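Glucose-6-phosphate isomerase like protein (Thermus thermophilus, PDB 1WIW) probably binds phosphorylated sugars and interconverts them as a glucose-6-phosphate or mannose-6-phosphate isomerase. Local coordinates at residues Leu17-Leu21 / Ser107-Arg113; Ala134-Glu138 / Ala246-Asn250; Pro165-Ser169 / Ala198-Phe202; Leu171-Leu175 / Gln254-Trp259. All blocks are in the same frame, centred on the assembly; numbering follows the deposited sequence.

Interaction 1: Leu17-Leu21 / Ser107-Arg113; sequences LALEL and SPLAPYR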
loop_
_atom_site.group_PDB
_atom_site.type_symbol
_atom_site.label_atom_id
_atom_site.label_comp_id
_atom_site.label_asym_id
_atom_site.label_seq_id
_atom_site.Cartn_x
_atom_site.Cartn_y
_atom_site.Cartn_z
ATOM N N LEU B 17 -18.555 -7.255 -19.300
ATOM C CA LEU B 17 -17.233 -7.504 -18.742
ATOM C C LEU B 17 -17.017 -9.015 -18.613
ATOM O O LEU B 17 -15.886 -9.490 -18.628
ATOM C CB LEU B 17 -17.089 -6.831 -17.374
ATOM C CG LEU B 17 -15.678 -6.824 -16.775
ATOM C CD1 LEU B 17 -14.742 -6.073 -17.715
ATOM C CD2 LEU B 17 -15.688 -6.162 -15.397
ATOM N N ALA B 18 -18.108 -9.767 -18.499
ATOM C CA ALA B 18 -18.010 -11.218 -18.378
ATOM C C ALA B 18 -17.309 -11.780 -19.613
ATOM O O ALA B 18 -16.483 -12.685 -19.516
ATOM C CB ALA B 18 -19.398 -11.829 -18.230
ATOM N N LEU B 19 -17.634 -11.228 -20.779
ATOM C CA LEU B 19 -17.014 -11.686 -22.020
ATOM C C LEU B 19 -15.528 -11.318 -22.047
ATOM O O LEU B 19 -14.692 -12.123 -22.454
ATOM C CB LEU B 19 -17.725 -11.071 -23.233
ATOM C CG LEU B 19 -17.035 -11.277 -24.589
ATOM C CD1 LEU B 19 -16.889 -12.768 -24.884
ATOM C CD2 LEU B 19 -17.835 -10.584 -25.677
ATOM N N GLU B 20 -15.201 -10.106 -21.615
ATOM C CA GLU B 20 -13.806 -9.670 -21.601
ATOM C C GLU B 20 -12.993 -10.522 -20.621
ATOM O O GLU B 20 -11.854 -10.900 -20.906
ATOM C CB GLU B 20 -13.704 -8.185 -21.224
ATOM C CG GLU B 20 -12.293 -7.629 -21.327
ATOM C CD GLU B 20 -12.211 -6.122 -21.090
ATOM O OE1 GLU B 20 -11.081 -5.581 -21.107
ATOM O OE2 GLU B 20 -13.271 -5.479 -20.898
ATOM N N LEU B 21 -13.581 -10.820 -19.469
ATOM C CA LEU B 21 -12.914 -11.649 -18.469
ATOM C C LEU B 21 -12.632 -13.014 -19.081
ATOM O O LEU B 21 -11.534 -13.560 -18.938
ATOM C CB LEU B 21 -13.811 -11.821 -17.235
ATOM C CG LEU B 21 -13.841 -10.676 -16.213
ATOM C CD1 LEU B 21 -15.042 -10.834 -15.280
ATOM C CD2 LEU B 21 -12.534 -10.674 -15.419
ATOM N N SER B 107 -8.833 -0.335 -19.097
ATOM C CA SER B 107 -9.590 -1.527 -18.740
ATOM C C SER B 107 -9.085 -2.009 -17.391
ATOM O O SER B 107 -7.895 -1.896 -17.092
ATOM C CB SER B 107 -9.387 -2.634 -19.784
ATOM O OG SER B 107 -9.910 -3.873 -19.326
ATOM N N PRO B 108 -9.986 -2.534 -16.550
ATOM C CA PRO B 108 -9.590 -3.034 -15.229
ATOM C C PRO B 108 -8.656 -4.222 -15.432
ATOM O O PRO B 108 -7.852 -4.553 -14.560
ATOM C CB PRO B 108 -10.909 -3.495 -14.607
ATOM C CG PRO B 108 -11.974 -2.842 -15.450
ATOM C CD PRO B 108 -11.406 -2.808 -16.819
ATOM N N LEU B 109 -8.774 -4.857 -16.596
ATOM C CA LEU B 109 -7.964 -6.033 -16.923
ATOM C C LEU B 109 -6.667 -5.702 -17.666
ATOM O O LEU B 109 -5.878 -6.595 -17.981
ATOM C CB LEU B 109 -8.796 -7.015 -17.761
ATOM C CG LEU B 109 -10.188 -7.319 -17.200
ATOM C CD1 LEU B 109 -10.886 -8.335 -18.100
ATOM C CD2 LEU B 109 -10.070 -7.851 -15.768
ATOM N N ALA B 110 -6.437 -4.421 -17.937
ATOM C CA ALA B 110 -5.229 -4.027 -18.651
ATOM C C ALA B 110 -3.912 -4.514 -18.019
ATOM O O ALA B 110 -2.927 -4.723 -18.728
ATOM C CB ALA B 110 -5.198 -2.509 -18.826
ATOM N N PRO B 111 -3.867 -4.697 -16.683
ATOM C CA PRO B 111 -2.601 -5.162 -16.103
ATOM C C PRO B 111 -2.067 -6.420 -16.783
ATOM O O PRO B 111 -0.863 -6.553 -17.001
ATOM C CB PRO B 111 -2.958 -5.388 -14.640
ATOM C CG PRO B 111 -3.910 -4.252 -14.383
ATOM C CD PRO B 111 -4.813 -4.316 -15.618
ATOM N N TYR B 112 -2.961 -7.345 -17.118
ATOM C CA TYR B 112 -2.539 -8.565 -17.797
ATOM C C TYR B 112 -1.931 -8.232 -19.152
ATOM O O TYR B 112 -0.909 -8.798 -19.539
ATOM C CB TYR B 112 -3.719 -9.525 -18.001
ATOM C CG TYR B 112 -3.445 -10.605 -19.048
ATOM C CD1 TYR B 112 -3.730 -10.386 -20.396
ATOM C CD2 TYR B 112 -2.841 -11.816 -18.694
ATOM C CE1 TYR B 112 -3.415 -11.349 -21.375
ATOM C CE2 TYR B 112 -2.521 -12.781 -19.660
ATOM C CZ TYR B 112 -2.810 -12.539 -20.998
ATOM O OH TYR B 112 -2.482 -13.477 -21.954
ATOM N N ARG B 113 -2.562 -7.313 -19.878
ATOM C CA ARG B 113 -2.079 -6.939 -21.199
ATOM C C ARG B 113 -0.725 -6.223 -21.147
ATOM O O ARG B 113 0.123 -6.435 -22.018
ATOM C CB ARG B 113 -3.146 -6.102 -21.919
ATOM C CG ARG B 113 -4.481 -6.852 -22.035
ATOM C CD ARG B 113 -5.593 -6.038 -22.705
ATOM N NE ARG B 113 -6.857 -6.777 -22.693
ATOM C CZ ARG B 113 -7.954 -6.377 -22.059
ATOM N NH1 ARG B 113 -7.955 -5.234 -21.385
ATOM N NH2 ARG B 113 -9.047 -7.132 -22.074
HETATM O O HOH W 1 -13.181 -3.139 -19.585
#
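The carboxylate of Glu20 meets the guanidinium of Arg113 at its edge, the two planes only 24° apart, and the CG of Glu20 and the CB of Ser107 also lie along that edge. Arg113 NH2 donates to Glu20 OE1 over 2.7 Å, nearly in the guanidinium plane and onto the anti lone pair of the oxygen; the second bond of this salt bridge, from NH1, is weak. Ser107 OG reaches the same OE1 over 2.7 Å, but from above the carboxylate plane. Two strong donors thus grip one oxygen, while Glu20 OE2 takes a water. The chain of Glu20 is stretched out (chi1 -174°, chi2 174°), which carries the carboxylate across to the other segment and lays its CG 3.6 Å from Leu109 CD1. Beneath the charges, Leu109 CD2 packs on Leu21 CD2 at 3.8 Å, the side chains crossing at about a right angle. Thr27 takes the NE of Arg113, and helix 251-272 covers Leu21. Ser107 OG also accepts from Leu109 N at 3.1 Å, a capping bond in the type I turn Ser107-Ala110 that leads into helix 110-121, which the salt bridge ties to helix 17-23 within the phosphoglucose isomerase N-terminal domain.

Interaction 2: Ala134-Glu138 / Ala246-Asn250; sequences ALLEE and ATGAN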
loop_
_atom_site.group_PDB
_atom_site.type_symbol
_atom_site.label_atom_id
_atom_site.label_comp_id
_atom_site.label_asym_id
_atom_site.label_seq_id
_atom_site.Cartn_x
_atom_site.Cartn_y
_atom_site.Cartn_z
ATOM N N ALA B 134 -2.204 -21.000 -16.446
ATOM C CA ALA B 134 -2.831 -20.871 -15.137
ATOM C C ALA B 134 -4.186 -20.164 -15.240
ATOM O O ALA B 134 -5.166 -20.582 -14.621
ATOM C CB ALA B 134 -1.908 -20.106 -14.199
ATOM N N LEU B 135 -4.246 -19.093 -16.026
ATOM C CA LEU B 135 -5.500 -18.368 -16.179
ATOM C C LEU B 135 -6.538 -19.191 -16.931
ATOM O O LEU B 135 -7.723 -19.118 -16.619
ATOM C CB LEU B 135 -5.271 -17.024 -16.883
ATOM C CG LEU B 135 -5.044 -15.833 -15.933
ATOM C CD1 LEU B 135 -3.859 -16.099 -15.019
ATOM C CD2 LEU B 135 -4.811 -14.559 -16.749
ATOM N N LEU B 136 -6.104 -19.982 -17.910
ATOM C CA LEU B 136 -7.046 -20.805 -18.663
ATOM C C LEU B 136 -7.596 -21.903 -17.755
ATOM O O LEU B 136 -8.758 -22.294 -17.875
ATOM C CB LEU B 136 -6.371 -21.419 -19.894
ATOM C CG LEU B 136 -5.972 -20.460 -21.024
ATOM C CD1 LEU B 136 -5.203 -21.241 -22.078
ATOM C CD2 LEU B 136 -7.213 -19.805 -21.639
ATOM N N GLU B 137 -6.766 -22.395 -16.840
ATOM C CA GLU B 137 -7.214 -23.423 -15.911
ATOM C C GLU B 137 -8.241 -22.787 -14.976
ATOM O O GLU B 137 -9.329 -23.327 -14.773
ATOM C CB GLU B 137 -6.023 -23.986 -15.114
ATOM C CG GLU B 137 -6.390 -25.102 -14.137
ATOM C CD GLU B 137 -5.231 -26.050 -13.847
ATOM O OE1 GLU B 137 -4.729 -26.699 -14.795
ATOM O OE2 GLU B 137 -4.816 -26.158 -12.670
ATOM N N GLU B 138 -7.894 -21.622 -14.431
ATOM C CA GLU B 138 -8.770 -20.881 -13.523
ATOM C C GLU B 138 -10.127 -20.627 -14.157
ATOM O O GLU B 138 -11.165 -20.866 -13.545
ATOM C CB GLU B 138 -8.145 -19.527 -13.164
ATOM C CG GLU B 138 -7.219 -19.522 -11.956
ATOM C CD GLU B 138 -7.946 -19.853 -10.670
ATOM O OE1 GLU B 138 -9.073 -19.352 -10.475
ATOM O OE2 GLU B 138 -7.388 -20.603 -9.845
ATOM N N ALA B 246 -3.601 -20.506 -4.970
ATOM C CA ALA B 246 -3.050 -19.938 -6.189
ATOM C C ALA B 246 -2.656 -20.996 -7.206
ATOM O O ALA B 246 -1.745 -21.795 -6.973
ATOM C CB ALA B 246 -1.846 -19.077 -5.864
ATOM N N THR B 247 -3.349 -20.990 -8.339
ATOM C CA THR B 247 -3.072 -21.918 -9.422
ATOM C C THR B 247 -1.789 -21.455 -10.112
ATOM O O THR B 247 -1.504 -20.257 -10.152
ATOM C CB THR B 247 -4.230 -21.910 -10.437
ATOM O OG1 THR B 247 -5.437 -22.299 -9.770
ATOM C CG2 THR B 247 -3.953 -22.874 -11.596
ATOM N N GLY B 248 -1.014 -22.397 -10.647
ATOM C CA GLY B 248 0.222 -22.028 -11.319
ATOM C C GLY B 248 1.434 -22.834 -10.878
ATOM O O GLY B 248 1.481 -23.333 -9.754
ATOM N N ALA B 249 2.420 -22.930 -11.767
ATOM C CA ALA B 249 3.644 -23.695 -11.528
ATOM C C ALA B 249 4.832 -22.859 -11.055
ATOM O O ALA B 249 5.918 -23.393 -10.833
ATOM C CB ALA B 249 4.031 -24.456 -12.804
ATOM N N ASN B 250 4.640 -21.552 -10.931
ATOM C CA ASN B 250 5.708 -20.675 -10.456
ATOM C C ASN B 250 5.072 -19.433 -9.838
ATOM O O ASN B 250 3.899 -19.145 -10.069
ATOM C CB ASN B 250 6.674 -20.307 -11.599
ATOM C CG ASN B 250 6.015 -19.480 -12.689
ATOM O OD1 ASN B 250 5.614 -18.339 -12.458
ATOM N ND2 ASN B 250 5.907 -20.055 -13.889
HETATM O O HOH W 2 -5.518 -19.052 -8.086
#
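Thr247 turns its hydroxyl to Glu138 and its methyl to the helix backbone, and the tight part of the contact lies on the hydroxyl side. OG1 donates to Glu138 OE2 over 2.6 Å, using the anti lone pair of the oxygen. The Glu138 chain folds back at chi2 (-65°), and it runs past Thr247 in the opposite direction, with its CG 4.1 Å from Thr247 CB. Water 2 donates to the same OE2 and accepts from Thr247 N at 2.9 Å, joining carboxylate and backbone a second time. Arg261 of helix 251-272 adds a salt bridge, so OE2 of the buried Glu138 has three partners, Thr247, the water and Arg261, which together fix the rotation of the carboxylate. The segment 246-250 lies in the loop between strand 240-244 and helix 251-272 in the SIS-family part of the chain, and Asn250 is the N-cap of that helix, its OD1 accepting from Ala253 N. Packing is looser toward Ala134 and Glu137. Ala134 CB lies 4.1 Å from Gly248 CA, where the backbone angles of Gly248 (131°/155°) suit a residue without a side chain. Thr247 CG2, anti to its own N, stands 4.0 Å from Ala134 O. On the solvent side Glu137 is exposed; its extended chain brings OE2 no nearer than 3.6 Å to Thr247 CG2, a contact without a bond.

Interaction 3: Pro165-Ser169 / Ala198-Phe202; sequences PLFYS and ALEFF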
loop_
_atom_site.group_PDB
_atom_site.type_symbol
_atom_site.label_atom_id
_atom_site.label_comp_id
_atom_site.label_asym_id
_atom_site.label_seq_id
_atom_site.Cartn_x
_atom_site.Cartn_y
_atom_site.Cartn_z
ATOM N N PRO B 165 -13.615 -6.429 2.985
ATOM C CA PRO B 165 -12.516 -7.372 2.771
ATOM C C PRO B 165 -11.126 -6.833 3.074
ATOM O O PRO B 165 -10.800 -5.678 2.788
ATOM C CB PRO B 165 -12.686 -7.786 1.304
ATOM C CG PRO B 165 -13.344 -6.609 0.683
ATOM C CD PRO B 165 -14.327 -6.141 1.728
ATOM N N LEU B 166 -10.319 -7.694 3.682
ATOM C CA LEU B 166 -8.945 -7.380 4.035
ATOM C C LEU B 166 -8.086 -8.370 3.253
ATOM O O LEU B 166 -8.056 -9.558 3.578
ATOM C CB LEU B 166 -8.739 -7.558 5.542
ATOM C CG LEU B 166 -7.310 -7.557 6.097
ATOM C CD1 LEU B 166 -6.554 -6.325 5.631
ATOM C CD2 LEU B 166 -7.369 -7.623 7.624
ATOM N N PHE B 167 -7.404 -7.881 2.218
ATOM C CA PHE B 167 -6.568 -8.729 1.375
ATOM C C PHE B 167 -5.114 -8.769 1.826
ATOM O O PHE B 167 -4.493 -7.724 2.037
ATOM C CB PHE B 167 -6.616 -8.253 -0.079
ATOM C CG PHE B 167 -7.998 -8.207 -0.664
ATOM C CD1 PHE B 167 -8.613 -6.991 -0.935
ATOM C CD2 PHE B 167 -8.680 -9.379 -0.959
ATOM C CE1 PHE B 167 -9.891 -6.945 -1.497
ATOM C CE2 PHE B 167 -9.956 -9.343 -1.520
ATOM C CZ PHE B 167 -10.561 -8.122 -1.790
ATOM N N TYR B 168 -4.578 -9.981 1.958
ATOM C CA TYR B 168 -3.190 -10.192 2.373
ATOM C C TYR B 168 -2.545 -11.212 1.423
ATOM O O TYR B 168 -3.003 -12.349 1.325
ATOM C CB TYR B 168 -3.141 -10.714 3.812
ATOM C CG TYR B 168 -1.741 -10.951 4.340
ATOM C CD1 TYR B 168 -1.440 -12.096 5.078
ATOM C CD2 TYR B 168 -0.711 -10.044 4.083
ATOM C CE1 TYR B 168 -0.143 -12.336 5.545
ATOM C CE2 TYR B 168 0.586 -10.275 4.545
ATOM C CZ TYR B 168 0.861 -11.424 5.273
ATOM O OH TYR B 168 2.146 -11.673 5.703
ATOM N N SER B 169 -1.496 -10.789 0.719
ATOM C CA SER B 169 -0.797 -11.645 -0.238
ATOM C C SER B 169 0.704 -11.725 0.027
ATOM O O SER B 169 1.497 -11.016 -0.593
ATOM C CB SER B 169 -1.024 -11.134 -1.661
ATOM O OG SER B 169 -0.552 -9.802 -1.808
ATOM N N ALA B 198 2.627 -6.540 8.195
ATOM C CA ALA B 198 1.281 -7.091 8.222
ATOM C C ALA B 198 0.872 -7.900 9.451
ATOM O O ALA B 198 -0.185 -7.653 10.032
ATOM C CB ALA B 198 1.046 -7.918 6.963
ATOM N N LEU B 199 1.691 -8.865 9.852
ATOM C CA LEU B 199 1.335 -9.703 10.993
ATOM C C LEU B 199 1.196 -8.917 12.302
ATOM O O LEU B 199 0.300 -9.189 13.096
ATOM C CB LEU B 199 2.352 -10.842 11.145
ATOM C CG LEU B 199 2.509 -11.729 9.899
ATOM C CD1 LEU B 199 3.462 -12.876 10.198
ATOM C CD2 LEU B 199 1.152 -12.274 9.468
ATOM N N GLU B 200 2.074 -7.947 12.524
ATOM C CA GLU B 200 1.997 -7.132 13.736
ATOM C C GLU B 200 0.655 -6.398 13.722
ATOM O O GLU B 200 -0.015 -6.272 14.747
ATOM C CB GLU B 200 3.149 -6.119 13.771
ATOM C CG GLU B 200 4.534 -6.757 13.810
ATOM C CD GLU B 200 4.880 -7.345 15.168
ATOM O OE1 GLU B 200 3.959 -7.535 15.993
ATOM O OE2 GLU B 200 6.076 -7.626 15.407
ATOM N N PHE B 201 0.279 -5.923 12.538
ATOM C CA PHE B 201 -0.968 -5.205 12.328
ATOM C C PHE B 201 -2.166 -6.078 12.721
ATOM O O PHE B 201 -3.078 -5.630 13.429
ATOM C CB PHE B 201 -1.059 -4.804 10.852
ATOM C CG PHE B 201 -2.359 -4.163 10.463
ATOM C CD1 PHE B 201 -2.639 -2.847 10.815
ATOM C CD2 PHE B 201 -3.296 -4.868 9.716
ATOM C CE1 PHE B 201 -3.833 -2.240 10.428
ATOM C CE2 PHE B 201 -4.495 -4.273 9.323
ATOM C CZ PHE B 201 -4.761 -2.954 9.682
ATOM N N PHE B 202 -2.156 -7.328 12.265
ATOM C CA PHE B 202 -3.244 -8.255 12.564
ATOM C C PHE B 202 -3.393 -8.480 14.069
ATOM O O PHE B 202 -4.500 -8.617 14.575
ATOM C CB PHE B 202 -2.991 -9.597 11.874
ATOM C CG PHE B 202 -2.924 -9.514 10.370
ATOM C CD1 PHE B 202 -2.246 -10.489 9.645
ATOM C CD2 PHE B 202 -3.554 -8.481 9.678
ATOM C CE1 PHE B 202 -2.195 -10.439 8.246
ATOM C CE2 PHE B 202 -3.510 -8.420 8.281
ATOM C CZ PHE B 202 -2.828 -9.405 7.564
#
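Aromatic contact comes first: Phe202 points the edge of its ring at one face of Tyr168, a T-shaped pair with centroids 5.1 Å apart and planes at 83°. The leading atoms of that edge are CE1 and CZ; Phe202 CE1 sits 3.7 Å from Tyr168 CD1, displaced toward the rim of the tyrosine ring, and CZ stands over the CG end. The tyrosine reaches the helix because its CG lies opposite the backbone N (chi1 -179°), extending the ring away from the strand. Aliphatic contacts flank the pair. Ala198 CB approaches Tyr168 CE2 to 3.4 Å, a close contact. Leu199 CD2 lies near the phenol end of the tyrosine, 3.9 Å from its OH, and the two side chains cross at about a right angle. Farther back along the strand, Leu166 CD2 touches Phe202 CE2 at 4.0 Å, so Phe202 bridges two strand side chains that point to the same side. Beyond Leu199 and Glu200 lies the second subunit, whose Leu74 N donates to Glu200. Helix 198-204 thus packs on the parallel sheet of the C-terminal SIS domain, its segment at 149° to strand 164-168, the axes of the two short segments approaching to 11.4 Å. That strand pairs with strand 216-221 and with Leu192; Tyr168 and Phe202 also pack on helix 225-234, whereas Phe167 points away and packs on helix 174-185.

Interaction 4: Leu171-Leu175 / Gln254-Trp259; sequences LFRPL and QVMALW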
loop_
_atom_site.group_PDB
_atom_site.type_symbol
_atom_site.label_atom_id
_atom_site.label_comp_id
_atom_site.label_asym_id
_atom_site.label_seq_id
_atom_site.Cartn_x
_atom_site.Cartn_y
_atom_site.Cartn_z
ATOM N N LEU B 171 2.989 -13.993 -0.762
ATOM C CA LEU B 171 3.827 -14.391 -1.891
ATOM C C LEU B 171 4.318 -13.188 -2.688
ATOM O O LEU B 171 5.369 -13.244 -3.324
ATOM C CB LEU B 171 3.081 -15.361 -2.817
ATOM C CG LEU B 171 2.135 -14.825 -3.894
ATOM C CD1 LEU B 171 1.820 -15.941 -4.897
ATOM C CD2 LEU B 171 0.864 -14.289 -3.252
ATOM N N PHE B 172 3.551 -12.104 -2.650
ATOM C CA PHE B 172 3.903 -10.874 -3.350
ATOM C C PHE B 172 2.972 -9.792 -2.813
ATOM O O PHE B 172 1.807 -9.703 -3.216
ATOM C CB PHE B 172 3.707 -11.044 -4.856
ATOM C CG PHE B 172 4.296 -9.933 -5.670
ATOM C CD1 PHE B 172 3.499 -9.179 -6.516
ATOM C CD2 PHE B 172 5.656 -9.650 -5.601
ATOM C CE1 PHE B 172 4.045 -8.159 -7.288
ATOM C CE2 PHE B 172 6.213 -8.632 -6.368
ATOM C CZ PHE B 172 5.402 -7.884 -7.216
ATOM N N ARG B 173 3.491 -8.977 -1.896
ATOM C CA ARG B 173 2.697 -7.934 -1.257
ATOM C C ARG B 173 1.982 -6.961 -2.194
ATOM O O ARG B 173 0.858 -6.548 -1.910
ATOM C CB ARG B 173 3.560 -7.163 -0.248
ATOM C CG ARG B 173 4.074 -8.017 0.920
ATOM C CD ARG B 173 2.936 -8.666 1.708
ATOM N NE ARG B 173 1.980 -7.676 2.195
ATOM C CZ ARG B 173 2.167 -6.902 3.260
ATOM N NH1 ARG B 173 1.235 -6.022 3.608
ATOM N NH2 ARG B 173 3.271 -7.024 3.992
ATOM N N PRO B 174 2.615 -6.578 -3.317
ATOM C CA PRO B 174 1.924 -5.643 -4.216
ATOM C C PRO B 174 0.612 -6.179 -4.798
ATOM O O PRO B 174 -0.189 -5.412 -5.333
ATOM C CB PRO B 174 2.971 -5.360 -5.288
ATOM C CG PRO B 174 4.258 -5.447 -4.520
ATOM C CD PRO B 174 4.037 -6.698 -3.689
ATOM N N LEU B 175 0.385 -7.489 -4.693
ATOM C CA LEU B 175 -0.850 -8.071 -5.214
ATOM C C LEU B 175 -2.064 -7.504 -4.469
ATOM O O LEU B 175 -3.107 -7.250 -5.076
ATOM C CB LEU B 175 -0.836 -9.600 -5.085
ATOM C CG LEU B 175 -2.158 -10.317 -5.428
ATOM C CD1 LEU B 175 -2.565 -10.013 -6.869
ATOM C CD2 LEU B 175 -2.001 -11.824 -5.223
ATOM N N GLN B 254 1.278 -17.859 -10.296
ATOM C CA GLN B 254 0.398 -17.911 -9.138
ATOM C C GLN B 254 -0.181 -16.529 -8.817
ATOM O O GLN B 254 -1.375 -16.393 -8.518
ATOM C CB GLN B 254 1.159 -18.457 -7.922
ATOM C CG GLN B 254 1.507 -19.942 -8.030
ATOM C CD GLN B 254 2.167 -20.481 -6.773
ATOM O OE1 GLN B 254 3.258 -20.058 -6.402
ATOM N NE2 GLN B 254 1.500 -21.414 -6.107
ATOM N N VAL B 255 0.660 -15.503 -8.880
ATOM C CA VAL B 255 0.195 -14.146 -8.600
ATOM C C VAL B 255 -0.900 -13.744 -9.586
ATOM O O VAL B 255 -1.963 -13.277 -9.192
ATOM C CB VAL B 255 1.358 -13.124 -8.678
ATOM C CG1 VAL B 255 0.807 -11.691 -8.742
ATOM C CG2 VAL B 255 2.260 -13.277 -7.453
HETATM N N MSE B 256 -0.639 -13.942 -10.872
HETATM C CA MSE B 256 -1.603 -13.584 -11.904
HETATM C C MSE B 256 -2.889 -14.415 -11.800
HETATM O O MSE B 256 -3.985 -13.907 -12.060
HETATM C CB MSE B 256 -0.949 -13.739 -13.276
HETATM C CG MSE B 256 -1.067 -12.513 -14.179
HETATM SE SE MSE B 256 -0.697 -10.799 -13.325
HETATM C CE MSE B 256 1.155 -11.099 -12.857
ATOM N N ALA B 257 -2.763 -15.684 -11.417
ATOM C CA ALA B 257 -3.933 -16.547 -11.261
ATOM C C ALA B 257 -4.788 -16.022 -10.115
ATOM O O ALA B 257 -6.014 -16.012 -10.199
ATOM C CB ALA B 257 -3.506 -17.989 -10.981
ATOM N N LEU B 258 -4.138 -15.590 -9.037
ATOM C CA LEU B 258 -4.863 -15.042 -7.893
ATOM C C LEU B 258 -5.560 -13.764 -8.348
ATOM O O LEU B 258 -6.741 -13.562 -8.085
ATOM C CB LEU B 258 -3.903 -14.726 -6.741
ATOM C CG LEU B 258 -3.375 -15.909 -5.919
ATOM C CD1 LEU B 258 -2.223 -15.449 -5.041
ATOM C CD2 LEU B 258 -4.497 -16.505 -5.072
ATOM N N TRP B 259 -4.813 -12.902 -9.028
ATOM C CA TRP B 259 -5.352 -11.642 -9.541
ATOM C C TRP B 259 -6.576 -11.900 -10.429
ATOM O O TRP B 259 -7.597 -11.226 -10.299
ATOM C CB TRP B 259 -4.268 -10.915 -10.343
ATOM C CG TRP B 259 -4.727 -9.646 -11.003
ATOM C CD1 TRP B 259 -4.794 -8.403 -10.446
ATOM C CD2 TRP B 259 -5.196 -9.511 -12.349
ATOM N NE1 TRP B 259 -5.279 -7.497 -11.366
ATOM C CE2 TRP B 259 -5.535 -8.154 -12.541
ATOM C CE3 TRP B 259 -5.362 -10.410 -13.414
ATOM C CZ2 TRP B 259 -6.037 -7.667 -13.761
ATOM C CZ3 TRP B 259 -5.860 -9.926 -14.629
ATOM C CH2 TRP B 259 -6.191 -8.567 -14.787
#
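The backbone of 171-175 leaves a loop and enters helix 174-185 beside helix 251-272, with the CA atoms of Leu175 and Val255 7.0 Å apart. Val255 and, one turn on, Leu258 point toward the incoming segment, while Trp259 offers its CB. Val255 CG2 touches two side chains: Leu171 CD1 and the CB of Phe172 each lie 3.7 Å from it. Leu171 carries its CG between the backbone N and the carbonyl carbon (chi1 84°), an arrangement that spreads its two methyls over the helix. CD1 rests by Val255 and by Gln254 CB, and CD2 meets Leu258 CD1 tip to tip at 3.8 Å. Leu175 crosses Leu258 at about a right angle, its CD2 3.6 Å from Leu258 CD1, so that this one methyl of Leu258 lies against both leucines. The other branch of Leu175, CD1, turns to Trp259 CB at 4.0 Å and also touches Val255. The contact joins two helices of the C-terminal SIS domain, and helix 48-54 of the N-terminal domain packs on the same patch, through Leu53 on Phe172 and Val255 and through Phe49 on Leu175. Every contact across the segments is made by carbon against carbon or against a backbone oxygen, without a polar bond; the hold therefore rests on the methyls of branched side chains and on partial burial of apolar surface.

Interaction 1 closes along the chain before the other three begin, joining helices 17-23 and 110-121. Interaction 2 brackets interaction 3 in sequence, and interaction 4 crosses both. Helix 251-272 is the common element: it carries one side of interaction 4, follows the loop of interaction 2 and covers interaction 1. Trp259 of interaction 4 packs on Pro108, Leu109, Pro111 and Tyr112 of interaction 1, centres about 16 Å apart, so this helix joins the N- and C-terminal SIS domains into one core. Interactions 2 and 4 lie closer, centres about 11 Å apart, through Thr247 on Ala257. Interaction 3, centred about 14 Å from interaction 4 and about 26 Å from interaction 1, lies at the side that meets the second subunit.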